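PDB 4QNY: mitogen activated protein kinase, putative from Leishmania donovani, which probably transfers the gamma-phosphate of ATP to serine or threonine residues of protein substrates, as a member of the mitogen-activated protein kinase family. Local coordinates for residues Glu109-Leu112 / Lys113-Leu116; Ile127-Phe130 / Ile131-Leu135; His148-Thr152 / Pro153-Leu157; Ser222-Leu225 / Phe226-Lys229. All blocks are in the same frame, centred on the assembly; numbering follows the deposited sequence.

Interaction 1: residues Glu109-Leu112 / Lys113-Leu116; sequences ETDL and KQVL. With ANP (phosphoaminophosphonic acid-adenylate ester), chain D.
With CG set between its backbone N and carbonyl carbon (chi1 62°), the carboxylate of Asp-111 folds forward over the first turn of the helix, toward Lys-113 N. Val-115, with chi1 163°, turns CG2 back toward Thr-110, and the two methyls, Thr-110 CG2 and Val-115 CG2, meet at 3.8 Å where the side chains cross at about a right angle. Asp-111 is the N-cap of helix 112-117: its OD1 accepts a weak, bent capping bond from Lys-113 N at 3.2 Å, with an N-H...O angle of 121°. The same residue's backbone O takes Val-115 N at 3.1 Å, in the carbonyl plane, and one residue on Leu-112 O takes Leu-116 N at 2.9 Å. In the protein kinase fold this turn lies just past the hinge between the lobes, and Asp-111 belongs to the nucleotide pocket. Its second oxygen, OD2, accepts from the ribose hydroxyl O2' of the bound ATP analogue, a bond modelled at 2.4 Å, too short for its length to be trusted. Thr-110 OG1 lies 3.3 Å from Gln-114 CB. On the far side of the turn Leu-112 points into the protein, against Ile-156 of strand 156-158 and Ile-215 of helix 206-219, while its CD2 stays 4.3 Å from Val-115 CB. Backbone bonds from Thr-110 to Val-158 and from Leu-112 to Ile-156 tie the segment to strand 156-158.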
loop_
_atom_site.group_PDB
_atom_site.type_symbol
_atom_site.label_atom_id
_atom_site.label_comp_id
_atom_site.label_asym_id
_atom_site.label_seq_id
_atom_site.Cartn_x
_atom_site.Cartn_y
_atom_site.Cartn_z
ATOM N N GLU A 109 -15.946 1.584 2.048
ATOM C CA GLU A 109 -16.482 2.072 3.316
ATOM C C GLU A 109 -15.406 2.661 4.231
ATOM O O GLU A 109 -15.608 3.719 4.826
ATOM C CB GLU A 109 -17.228 0.945 4.035
ATOM C CG GLU A 109 -18.469 0.469 3.290
ATOM C CD GLU A 109 -19.173 -0.681 3.985
ATOM O OE1 GLU A 109 -18.909 -0.904 5.185
ATOM O OE2 GLU A 109 -19.991 -1.361 3.330
ATOM N N THR A 110 -14.269 1.982 4.335
ATOM C CA THR A 110 -13.180 2.433 5.199
ATOM C C THR A 110 -11.880 1.717 4.841
ATOM O O THR A 110 -11.796 1.067 3.800
ATOM C CB THR A 110 -13.506 2.193 6.689
ATOM O OG1 THR A 110 -12.416 2.645 7.501
ATOM C CG2 THR A 110 -13.755 0.714 6.954
ATOM N N ASP A 111 -10.863 1.837 5.688
ATOM C CA ASP A 111 -9.651 1.050 5.490
ATOM C C ASP A 111 -9.194 0.401 6.799
ATOM O O ASP A 111 -9.771 0.646 7.859
ATOM C CB ASP A 111 -8.532 1.907 4.878
ATOM C CG ASP A 111 -8.114 3.063 5.765
ATOM O OD1 ASP A 111 -7.753 2.828 6.933
ATOM O OD2 ASP A 111 -8.141 4.220 5.302
ATOM N N LEU A 112 -8.148 -0.415 6.715
ATOM C CA LEU A 112 -7.733 -1.252 7.840
ATOM C C LEU A 112 -7.099 -0.498 9.017
ATOM O O LEU A 112 -7.211 -0.945 10.153
ATOM C CB LEU A 112 -6.761 -2.332 7.352
ATOM C CG LEU A 112 -7.387 -3.588 6.739
ATOM C CD1 LEU A 112 -6.329 -4.653 6.500
ATOM C CD2 LEU A 112 -8.500 -4.122 7.632
ATOM N N LYS A 113 -6.421 0.616 8.751
ATOM C CA LYS A 113 -5.786 1.413 9.805
ATOM C C LYS A 113 -6.783 1.912 10.856
ATOM O O LYS A 113 -6.556 1.695 12.076
ATOM C CB LYS A 113 -5.063 2.609 9.199
ATOM C CG LYS A 113 -4.506 3.550 10.244
ATOM C CD LYS A 113 -3.693 4.672 9.633
ATOM C CE LYS A 113 -3.089 5.538 10.729
ATOM N NZ LYS A 113 -2.087 6.495 10.190
ATOM N N GLN A 114 -7.763 2.718 10.379
ATOM C CA GLN A 114 -9.166 2.821 10.917
ATOM C C GLN A 114 -9.848 1.703 11.638
ATOM O O GLN A 114 -10.371 1.912 12.723
ATOM C CB GLN A 114 -10.131 3.166 9.789
ATOM C CG GLN A 114 -10.779 4.670 9.595
ATOM C CD GLN A 114 -10.186 5.346 8.349
ATOM O OE1 GLN A 114 -9.686 4.552 7.589
ATOM N NE2 GLN A 114 -10.509 6.642 8.033
ATOM N N VAL A 115 -9.975 0.570 10.954
ATOM C CA VAL A 115 -10.669 -0.600 11.494
ATOM C C VAL A 115 -9.947 -1.111 12.732
ATOM O O VAL A 115 -10.569 -1.478 13.733
ATOM C CB VAL A 115 -10.775 -1.751 10.446
ATOM C CG1 VAL A 115 -11.102 -3.085 11.118
ATOM C CG2 VAL A 115 -11.819 -1.430 9.384
ATOM N N LEU A 116 -8.621 -1.123 12.647
ATOM C CA LEU A 116 -7.770 -1.558 13.744
ATOM C C LEU A 116 -7.783 -0.556 14.896
ATOM O O LEU A 116 -7.756 -0.943 16.066
ATOM C CB LEU A 116 -6.340 -1.768 13.243
ATOM C CG LEU A 116 -6.112 -2.984 12.341
ATOM C CD1 LEU A 116 -4.787 -2.869 11.603
ATOM C CD2 LEU A 116 -6.161 -4.261 13.162
HETATM P PG ANP D . -0.497 9.329 -2.584
HETATM O O1G ANP D . -1.426 10.494 -2.711
HETATM O O2G ANP D . -0.651 8.408 -3.855
HETATM O O3G ANP D . 0.994 9.856 -2.517
HETATM P PB ANP D . -2.147 8.982 -0.306
HETATM O O1B ANP D . -2.034 10.455 -0.079
HETATM O O2B ANP D . -2.160 8.268 1.077
HETATM N N3B ANP D . -0.831 8.420 -1.190
HETATM P PA ANP D . -4.369 7.399 -0.791
HETATM O O1A ANP D . -3.670 6.409 0.059
HETATM O O2A ANP D . -4.766 6.838 -2.160
HETATM O O3A ANP D . -3.469 8.686 -1.085
HETATM O "O5'" ANP D . -5.641 7.911 0.001
HETATM C "C5'" ANP D . -5.560 8.361 1.370
HETATM C "C4'" ANP D . -6.727 7.797 2.143
HETATM O "O4'" ANP D . -7.959 8.084 1.451
HETATM C "C3'" ANP D . -6.730 6.285 2.318
HETATM O "O3'" ANP D . -5.923 5.897 3.424
HETATM C "C2'" ANP D . -8.212 5.991 2.559
HETATM O "O2'" ANP D . -8.568 6.173 3.925
HETATM C "C1'" ANP D . -8.896 7.047 1.681
HETATM N N9 ANP D . -9.345 6.536 0.391
HETATM C C8 ANP D . -8.621 6.467 -0.767
HETATM N N7 ANP D . -9.277 5.955 -1.786
HETATM C C5 ANP D . -10.521 5.667 -1.248
HETATM C C6 ANP D . -11.687 5.102 -1.813
HETATM N N6 ANP D . -11.783 4.714 -3.086
HETATM N N1 ANP D . -12.761 4.949 -1.006
HETATM C C2 ANP D . -12.670 5.333 0.270
HETATM N N3 ANP D . -11.630 5.877 0.909
HETATM C C4 ANP D . -10.584 6.016 0.088
#

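Interaction 2: residues Ile127-Phe130 / Ile131-Leu135; sequences IQFF and IYQAL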
loop_
_atom_site.group_PDB
_atom_site.type_symbol
_atom_site.label_atom_id
_atom_site.label_comp_id
_atom_site.label_asym_id
_atom_site.label_seq_id
_atom_site.Cartn_x
_atom_site.Cartn_y
_atom_site.Cartn_z
ATOM N N ILE A 127 -10.070 -12.396 9.390
ATOM C CA ILE A 127 -8.672 -12.194 9.028
ATOM C C ILE A 127 -8.289 -13.022 7.805
ATOM O O ILE A 127 -7.592 -12.538 6.915
ATOM C CB ILE A 127 -7.739 -12.549 10.202
ATOM C CG1 ILE A 127 -8.100 -11.714 11.432
ATOM C CG2 ILE A 127 -6.287 -12.327 9.821
ATOM C CD1 ILE A 127 -7.379 -12.138 12.690
ATOM N N GLN A 128 -8.757 -14.267 7.767
ATOM C CA GLN A 128 -8.496 -15.160 6.642
ATOM C C GLN A 128 -8.951 -14.551 5.319
ATOM O O GLN A 128 -8.225 -14.592 4.326
ATOM C CB GLN A 128 -9.192 -16.506 6.855
ATOM C CG GLN A 128 -8.503 -17.413 7.857
ATOM C CD GLN A 128 -9.380 -18.570 8.296
ATOM O OE1 GLN A 128 -10.598 -18.544 8.116
ATOM N NE2 GLN A 128 -8.762 -19.594 8.873
ATOM N N PHE A 129 -10.155 -13.988 5.316
ATOM C CA PHE A 129 -10.721 -13.394 4.111
ATOM C C PHE A 129 -9.981 -12.112 3.731
ATOM O O PHE A 129 -9.769 -11.839 2.550
ATOM C CB PHE A 129 -12.214 -13.115 4.305
ATOM C CG PHE A 129 -12.934 -12.760 3.035
ATOM C CD1 PHE A 129 -12.679 -13.448 1.861
ATOM C CD2 PHE A 129 -13.880 -11.748 3.019
ATOM C CE1 PHE A 129 -13.342 -13.127 0.691
ATOM C CE2 PHE A 129 -14.549 -11.421 1.853
ATOM C CZ PHE A 129 -14.280 -12.112 0.689
ATOM N N PHE A 130 -9.590 -11.334 4.736
ATOM C CA PHE A 130 -8.798 -10.127 4.509
ATOM C C PHE A 130 -7.445 -10.459 3.889
ATOM O O PHE A 130 -7.056 -9.882 2.875
ATOM C CB PHE A 130 -8.586 -9.363 5.820
ATOM C CG PHE A 130 -9.763 -8.532 6.241
ATOM C CD1 PHE A 130 -10.683 -8.081 5.309
ATOM C CD2 PHE A 130 -9.946 -8.195 7.572
ATOM C CE1 PHE A 130 -11.765 -7.313 5.698
ATOM C CE2 PHE A 130 -11.025 -7.428 7.967
ATOM C CZ PHE A 130 -11.935 -6.987 7.028
ATOM N N ILE A 131 -6.737 -11.398 4.509
ATOM C CA ILE A 131 -5.387 -11.754 4.089
ATOM C C ILE A 131 -5.354 -12.372 2.691
ATOM O O ILE A 131 -4.502 -12.019 1.874
ATOM C CB ILE A 131 -4.734 -12.726 5.092
ATOM C CG1 ILE A 131 -4.482 -12.017 6.424
ATOM C CG2 ILE A 131 -3.429 -13.277 4.543
ATOM C CD1 ILE A 131 -3.605 -10.787 6.305
ATOM N N TYR A 132 -6.283 -13.281 2.412
ATOM C CA TYR A 132 -6.313 -13.938 1.109
ATOM C C TYR A 132 -6.601 -12.946 -0.013
ATOM O O TYR A 132 -5.993 -13.016 -1.080
ATOM C CB TYR A 132 -7.348 -15.064 1.082
ATOM C CG TYR A 132 -7.350 -15.824 -0.226
ATOM C CD1 TYR A 132 -6.411 -16.817 -0.474
ATOM C CD2 TYR A 132 -8.280 -15.540 -1.217
ATOM C CE1 TYR A 132 -6.402 -17.509 -1.670
ATOM C CE2 TYR A 132 -8.280 -16.228 -2.417
ATOM C CZ TYR A 132 -7.339 -17.211 -2.637
ATOM O OH TYR A 132 -7.335 -17.898 -3.829
ATOM N N GLN A 133 -7.535 -12.031 0.229
ATOM C CA GLN A 133 -7.879 -11.012 -0.758
ATOM C C GLN A 133 -6.687 -10.105 -1.041
ATOM O O GLN A 133 -6.453 -9.712 -2.183
ATOM C CB GLN A 133 -9.070 -10.178 -0.284
ATOM C CG GLN A 133 -10.418 -10.858 -0.454
ATOM C CD GLN A 133 -11.553 -10.033 0.115
ATOM O OE1 GLN A 133 -12.353 -9.462 -0.625
ATOM N NE2 GLN A 133 -11.628 -9.965 1.440
ATOM N N ALA A 134 -5.935 -9.782 0.006
ATOM C CA ALA A 134 -4.759 -8.933 -0.129
ATOM C C ALA A 134 -3.658 -9.642 -0.912
ATOM O O ALA A 134 -3.003 -9.039 -1.762
ATOM C CB ALA A 134 -4.251 -8.511 1.240
ATOM N N LEU A 135 -3.463 -10.925 -0.621
ATOM C CA LEU A 135 -2.457 -11.731 -1.309
ATOM C C LEU A 135 -2.823 -11.952 -2.770
ATOM O O LEU A 135 -1.977 -11.842 -3.656
ATOM C CB LEU A 135 -2.281 -13.078 -0.607
ATOM C CG LEU A 135 -1.561 -13.055 0.740
ATOM C CD1 LEU A 135 -1.754 -14.375 1.461
ATOM C CD2 LEU A 135 -0.082 -12.762 0.544
#
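Gln-133 and Ile-131 each reach back one turn on helix 124-143, a long helix of the kinase C-terminal lobe, Gln-133 to Phe-129 and Ile-131 to Ile-127. Gln-133 lays its amide flat against the Phe-129 ring. The planes are only 17° apart, a stacked pair, with NE2 over the ring centre and 3.3 Å from Phe-129 CD2. Closer to the backbone, Gln-133 CG makes a CH-pi contact, 4.2 Å from the centroid of the Phe-129 ring. Phe-129 chi1 of -169° carries that ring forward along the helix to where the glutamine can cover it. The amide is also fixed by the backbone: Gln-133 NE2 donates to Phe-129 O at 2.9 Å, approaching from above the carbonyl plane. Gln-133 N reaches that oxygen at 3.2 Å from the opposite face, so one carbonyl is gripped by two donors of a single residue. Beyond the helix, NE2 gives to Cys-162 O and OE1 accepts from Leu-164 N, which satisfies this buried group at both ends. Phe-130, the third residue much enclosed here, touches Leu-164 with its side chain, while its backbone O accepts from Ala-134 N at 3.1 Å. Ile-131 lies side by side with Ile-127, both pointing the same way, and their flank of the helix packs on Leu-216 of helix 206-219. Ile-131 N binds Ile-127 O at 2.8 Å. Ile-131 CG1 comes within 3.2 Å of that same Ile-127 O and is 3.9 Å from Ile-127 CG2.

Interaction 3: residues His148-Thr152 / Pro153-Leu157; sequences HRDIT and PANIL. With MG (magnesium ion), chain C; ANP (phosphoaminophosphonic acid-adenylate ester), chain D.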
loop_
_atom_site.group_PDB
_atom_site.type_symbol
_atom_site.label_atom_id
_atom_site.label_comp_id
_atom_site.label_asym_id
_atom_site.label_seq_id
_atom_site.Cartn_x
_atom_site.Cartn_y
_atom_site.Cartn_z
ATOM N N HIS A 148 4.308 -3.004 -5.232
ATOM C CA HIS A 148 3.502 -1.953 -4.616
ATOM C C HIS A 148 4.343 -0.989 -3.783
ATOM O O HIS A 148 4.149 0.226 -3.860
ATOM C CB HIS A 148 2.401 -2.564 -3.748
ATOM C CG HIS A 148 1.360 -1.577 -3.320
ATOM N ND1 HIS A 148 1.494 -0.796 -2.193
ATOM C CD2 HIS A 148 0.173 -1.238 -3.874
ATOM C CE1 HIS A 148 0.431 -0.022 -2.067
ATOM N NE2 HIS A 148 -0.386 -0.269 -3.075
ATOM N N ARG A 149 5.244 -1.543 -2.969
ATOM C CA ARG A 149 6.229 -0.775 -2.198
ATOM C C ARG A 149 5.601 0.011 -1.029
ATOM O O ARG A 149 6.304 0.456 -0.121
ATOM C CB ARG A 149 7.013 0.155 -3.149
ATOM C CG ARG A 149 7.901 1.217 -2.508
ATOM C CD ARG A 149 8.990 0.625 -1.628
ATOM N NE ARG A 149 9.333 1.547 -0.549
ATOM C CZ ARG A 149 10.415 2.318 -0.535
ATOM N NH1 ARG A 149 10.633 3.128 0.490
ATOM N NH2 ARG A 149 11.281 2.275 -1.539
ATOM N N ASP A 150 4.280 0.142 -1.017
ATOM C CA ASP A 150 3.626 0.879 0.062
ATOM C C ASP A 150 2.446 0.117 0.669
ATOM O O ASP A 150 1.351 0.663 0.809
ATOM C CB ASP A 150 3.160 2.249 -0.442
ATOM C CG ASP A 150 2.995 3.260 0.679
ATOM O OD1 ASP A 150 3.616 3.074 1.748
ATOM O OD2 ASP A 150 2.249 4.245 0.492
ATOM N N ILE A 151 2.674 -1.141 1.037
ATOM C CA ILE A 151 1.633 -1.954 1.659
ATOM C C ILE A 151 1.494 -1.629 3.145
ATOM O O ILE A 151 2.302 -2.058 3.968
ATOM C CB ILE A 151 1.909 -3.462 1.484
ATOM C CG1 ILE A 151 1.852 -3.840 0.003
ATOM C CG2 ILE A 151 0.893 -4.290 2.262
ATOM C CD1 ILE A 151 0.479 -3.676 -0.613
ATOM N N THR A 152 0.467 -0.850 3.469
ATOM C CA THR A 152 0.167 -0.453 4.842
ATOM C C THR A 152 -1.343 -0.551 5.060
ATOM O O THR A 152 -2.103 -0.514 4.092
ATOM C CB THR A 152 0.646 0.990 5.148
ATOM O OG1 THR A 152 -0.070 1.921 4.328
ATOM C CG2 THR A 152 2.141 1.137 4.901
ATOM N N PRO A 153 -1.783 -0.684 6.325
ATOM C CA PRO A 153 -3.217 -0.753 6.635
ATOM C C PRO A 153 -4.032 0.388 6.029
ATOM O O PRO A 153 -5.170 0.170 5.611
ATOM C CB PRO A 153 -3.243 -0.676 8.162
ATOM C CG PRO A 153 -1.958 -1.287 8.578
ATOM C CD PRO A 153 -0.955 -0.895 7.526
ATOM N N ALA A 154 -3.452 1.584 5.978
ATOM C CA ALA A 154 -4.141 2.750 5.431
ATOM C C ALA A 154 -4.364 2.616 3.927
ATOM O O ALA A 154 -5.286 3.213 3.374
ATOM C CB ALA A 154 -3.358 4.020 5.738
ATOM N N ASN A 155 -3.515 1.829 3.271
ATOM C CA ASN A 155 -3.629 1.613 1.833
ATOM C C ASN A 155 -4.419 0.350 1.498
ATOM O O ASN A 155 -4.373 -0.142 0.370
ATOM C CB ASN A 155 -2.239 1.552 1.194
ATOM C CG ASN A 155 -1.505 2.878 1.275
ATOM O OD1 ASN A 155 -2.118 3.925 1.477
ATOM N ND2 ASN A 155 -0.186 2.841 1.109
ATOM N N ILE A 156 -5.144 -0.166 2.485
ATOM C CA ILE A 156 -5.985 -1.344 2.296
ATOM C C ILE A 156 -7.446 -1.017 2.592
ATOM O O ILE A 156 -7.820 -0.841 3.747
ATOM C CB ILE A 156 -5.541 -2.509 3.201
ATOM C CG1 ILE A 156 -4.063 -2.840 2.980
ATOM C CG2 ILE A 156 -6.407 -3.728 2.952
ATOM C CD1 ILE A 156 -3.759 -3.430 1.621
ATOM N N LEU A 157 -8.271 -0.951 1.550
ATOM C CA LEU A 157 -9.666 -0.537 1.695
ATOM C C LEU A 157 -10.613 -1.721 1.896
ATOM O O LEU A 157 -10.508 -2.734 1.207
ATOM C CB LEU A 157 -10.101 0.273 0.474
ATOM C CG LEU A 157 -9.307 1.551 0.190
ATOM C CD1 LEU A 157 -9.724 2.161 -1.139
ATOM C CD2 LEU A 157 -9.477 2.554 1.320
HETATM MG MG MG C . -2.115 5.977 1.208
HETATM P PG ANP D . -0.497 9.329 -2.584
HETATM O O1G ANP D . -1.426 10.494 -2.711
HETATM O O2G ANP D . -0.651 8.408 -3.855
HETATM O O3G ANP D . 0.994 9.856 -2.517
HETATM P PB ANP D . -2.147 8.982 -0.306
HETATM O O1B ANP D . -2.034 10.455 -0.079
HETATM O O2B ANP D . -2.160 8.268 1.077
HETATM N N3B ANP D . -0.831 8.420 -1.190
HETATM P PA ANP D . -4.369 7.399 -0.791
HETATM O O1A ANP D . -3.670 6.409 0.059
HETATM O O2A ANP D . -4.766 6.838 -2.160
HETATM O O3A ANP D . -3.469 8.686 -1.085
HETATM O "O5'" ANP D . -5.641 7.911 0.001
HETATM C "C5'" ANP D . -5.560 8.361 1.370
HETATM C "C4'" ANP D . -6.727 7.797 2.143
HETATM O "O4'" ANP D . -7.959 8.084 1.451
HETATM C "C3'" ANP D . -6.730 6.285 2.318
HETATM O "O3'" ANP D . -5.923 5.897 3.424
HETATM C "C2'" ANP D . -8.212 5.991 2.559
HETATM O "O2'" ANP D . -8.568 6.173 3.925
HETATM C "C1'" ANP D . -8.896 7.047 1.681
HETATM N N9 ANP D . -9.345 6.536 0.391
HETATM C C8 ANP D . -8.621 6.467 -0.767
HETATM N N7 ANP D . -9.277 5.955 -1.786
HETATM C C5 ANP D . -10.521 5.667 -1.248
HETATM C C6 ANP D . -11.687 5.102 -1.813
HETATM N N6 ANP D . -11.783 4.714 -3.086
HETATM N N1 ANP D . -12.761 4.949 -1.006
HETATM C C2 ANP D . -12.670 5.333 0.270
HETATM N N3 ANP D . -11.630 5.877 0.909
HETATM C C4 ANP D . -10.584 6.016 0.088
HETATM O O HOH W 1 -0.444 5.959 2.276
HETATM O O HOH W 2 -3.198 6.222 2.937
#
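Asn-155 joins the two halves of the catalytic loop, which opens with the His-Arg-Asp (HRD) motif of the protein kinase fold, through both ends of its amide. ND2 donates to Asp-150 O at 2.7 Å, almost straight at 167°, with donor and acceptor lying in each other's planes. A weak second bond runs from Asn-155 ND2 to Asp-150 OD2 at 2.9 Å, the carboxylate plane turned 71° from the amide. Held this way, the amide presents OD1 to the magnesium ion at 2.1 Å. The metal also takes O1A and O2B of the ATP analogue, two waters, and Asp-168, so alpha and beta phosphates are bridged by one ion. Asp-150 is the aspartate of the HRD motif, probably the catalytic base here as in other protein kinases. The turn itself is closed by Asn-155 N donating to Thr-152 O at 2.9 Å, from above the carbonyl plane. Next to it, Ala-154 O accepts from the ribose O3' of the nucleotide at 2.8 Å. On the other half, His-148 ND1 accepts from Asp-150 N while its NE2 is bonded to Cys-167 O, which fixes the ring's rotation; Ile-151 CD1 lies over one face of the imidazole and Phe-169 meets it edge-to-face. Thr-152 CB presses tightly on Pro-153 CD, at 3.4 Å. Ile-156 chi1 of -55° directs CG1 back to the turn, 3.2 Å from Thr-152 O. Farther along strand 156-158, Leu-157 packs against the adenine, its CD1 3.6 Å from ANP C5.

Interaction 4: residues Ser222-Leu225 / Phe226-Lys229; sequences SRPL and FQGK
The polar part of this contact is slight: Gln-227 reaches back with a chain extended beyond CG and donates from NE2 to Pro-224 O, a weak bond of 3.1 Å bent to 131°. This brings the amide across the proline ring at a slant, where NE2 also comes within 3.7 Å of Pro-224 CB. The guanidinium of Arg-223 stands almost perpendicular to this amide, the planes 84° apart, and Arg-223 NE is 3.9 Å from Gln-227 NE2; Pro-224 CD lies over one face of the guanidinium, toward its rim. Just upstream, Ser-222 OG donates to Arg-223 O at 2.8 Å, on a lone pair of that carbonyl.

Among the apolar contacts, Leu-225 sets its CB squarely over the ring of Phe-226, a CH-pi contact 3.8 Å from the centroid and only 3° off the ring normal.

These residues form an irregular loop at the surface of the C-terminal lobe, between helix 206-219 and helix 231-242. Phe-226 drives inward between the two, against Cys-214 and Trp-210 of the first and Ile-238 and Val-241 of the second. Backbone oxygens then fasten the loop to the second helix, Phe-226 O to Gln-234 and Gln-227 O to Lys-237, while Pro-224 leans on Glu-218 near the end of helix 206-219.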
loop_
_atom_site.group_PDB
_atom_site.type_symbol
_atom_site.label_atom_id
_atom_site.label_comp_id
_atom_site.label_asym_id
_atom_site.label_seq_id
_atom_site.Cartn_x
_atom_site.Cartn_y
_atom_site.Cartn_z
ATOM N N SER A 222 -3.066 -6.681 17.774
ATOM C CA SER A 222 -1.873 -5.957 18.198
ATOM C C SER A 222 -1.723 -4.602 17.512
ATOM O O SER A 222 -2.238 -4.384 16.416
ATOM C CB SER A 222 -0.621 -6.797 17.934
ATOM O OG SER A 222 0.554 -6.078 18.266
ATOM N N ARG A 223 -1.016 -3.695 18.176
ATOM C CA ARG A 223 -0.573 -2.447 17.566
ATOM C C ARG A 223 0.573 -2.763 16.602
ATOM O O ARG A 223 1.100 -3.876 16.637
ATOM C CB ARG A 223 -0.141 -1.449 18.647
ATOM C CG ARG A 223 -1.294 -0.688 19.286
ATOM C CD ARG A 223 -1.801 0.416 18.369
ATOM N NE ARG A 223 -0.797 1.459 18.168
ATOM C CZ ARG A 223 -0.952 2.505 17.363
ATOM N NH1 ARG A 223 -2.074 2.655 16.673
ATOM N NH2 ARG A 223 0.017 3.403 17.246
ATOM N N PRO A 224 0.945 -1.808 15.724
ATOM C CA PRO A 224 2.076 -2.018 14.809
ATOM C C PRO A 224 3.307 -2.611 15.496
ATOM O O PRO A 224 3.806 -2.057 16.477
ATOM C CB PRO A 224 2.360 -0.610 14.293
ATOM C CG PRO A 224 1.015 0.024 14.257
ATOM C CD PRO A 224 0.250 -0.537 15.436
ATOM N N LEU A 225 3.777 -3.739 14.973
ATOM C CA LEU A 225 4.820 -4.526 15.621
ATOM C C LEU A 225 6.176 -3.827 15.647
ATOM O O LEU A 225 6.915 -3.931 16.625
ATOM C CB LEU A 225 4.960 -5.883 14.926
ATOM C CG LEU A 225 3.674 -6.671 14.668
ATOM C CD1 LEU A 225 3.983 -7.978 13.953
ATOM C CD2 LEU A 225 2.924 -6.930 15.964
ATOM N N PHE A 226 6.502 -3.118 14.570
ATOM C CA PHE A 226 7.824 -2.518 14.431
ATOM C C PHE A 226 7.751 -0.999 14.324
ATOM O O PHE A 226 7.800 -0.443 13.227
ATOM C CB PHE A 226 8.536 -3.096 13.206
ATOM C CG PHE A 226 8.307 -4.569 13.012
ATOM C CD1 PHE A 226 8.828 -5.489 13.907
ATOM C CD2 PHE A 226 7.572 -5.033 11.933
ATOM C CE1 PHE A 226 8.618 -6.845 13.732
ATOM C CE2 PHE A 226 7.358 -6.387 11.751
ATOM C CZ PHE A 226 7.881 -7.295 12.651
ATOM N N GLN A 227 7.647 -0.331 15.469
ATOM C CA GLN A 227 7.481 1.119 15.500
ATOM C C GLN A 227 8.807 1.859 15.666
ATOM O O GLN A 227 9.117 2.360 16.747
ATOM C CB GLN A 227 6.522 1.516 16.624
ATOM C CG GLN A 227 5.111 0.977 16.452
ATOM C CD GLN A 227 4.194 1.372 17.593
ATOM O OE1 GLN A 227 4.530 2.234 18.404
ATOM N NE2 GLN A 227 3.028 0.741 17.660
ATOM N N GLY A 228 9.581 1.934 14.589
ATOM C CA GLY A 228 10.841 2.653 14.611
ATOM C C GLY A 228 10.653 4.148 14.435
ATOM O O GLY A 228 9.716 4.591 13.772
ATOM N N LYS A 229 11.547 4.927 15.039
ATOM C CA LYS A 229 11.508 6.381 14.916
ATOM C C LYS A 229 12.454 6.855 13.818
ATOM O O LYS A 229 12.302 7.952 13.282
ATOM C CB LYS A 229 11.866 7.045 16.247
ATOM C CG LYS A 229 10.707 7.127 17.226
ATOM C CD LYS A 229 11.128 6.728 18.629
ATOM C CE LYS A 229 10.047 7.063 19.643
ATOM N NZ LYS A 229 10.403 6.597 21.012
#

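In the fold
Along the chain the four contacts follow in series, all within the kinase domain. Interactions 1 and 3, with centres about 11 Å apart, share a small antiparallel sheet in which strands 110-111 and 156-158 are neighbours, and both touch the ATP analogue, so together they form part of the nucleotide site's C-lobe side. Interaction 2, on helix 124-143, meets interaction 1 where Phe-130 CE2 packs on Leu-112 CD2 at 4.2 Å, and lies about 13 Å from interaction 3, centre to centre. Interaction 4 is farther out, its centre about 15 to 21 Å from the others; helix 206-219, which runs into its loop, also packs against the other three.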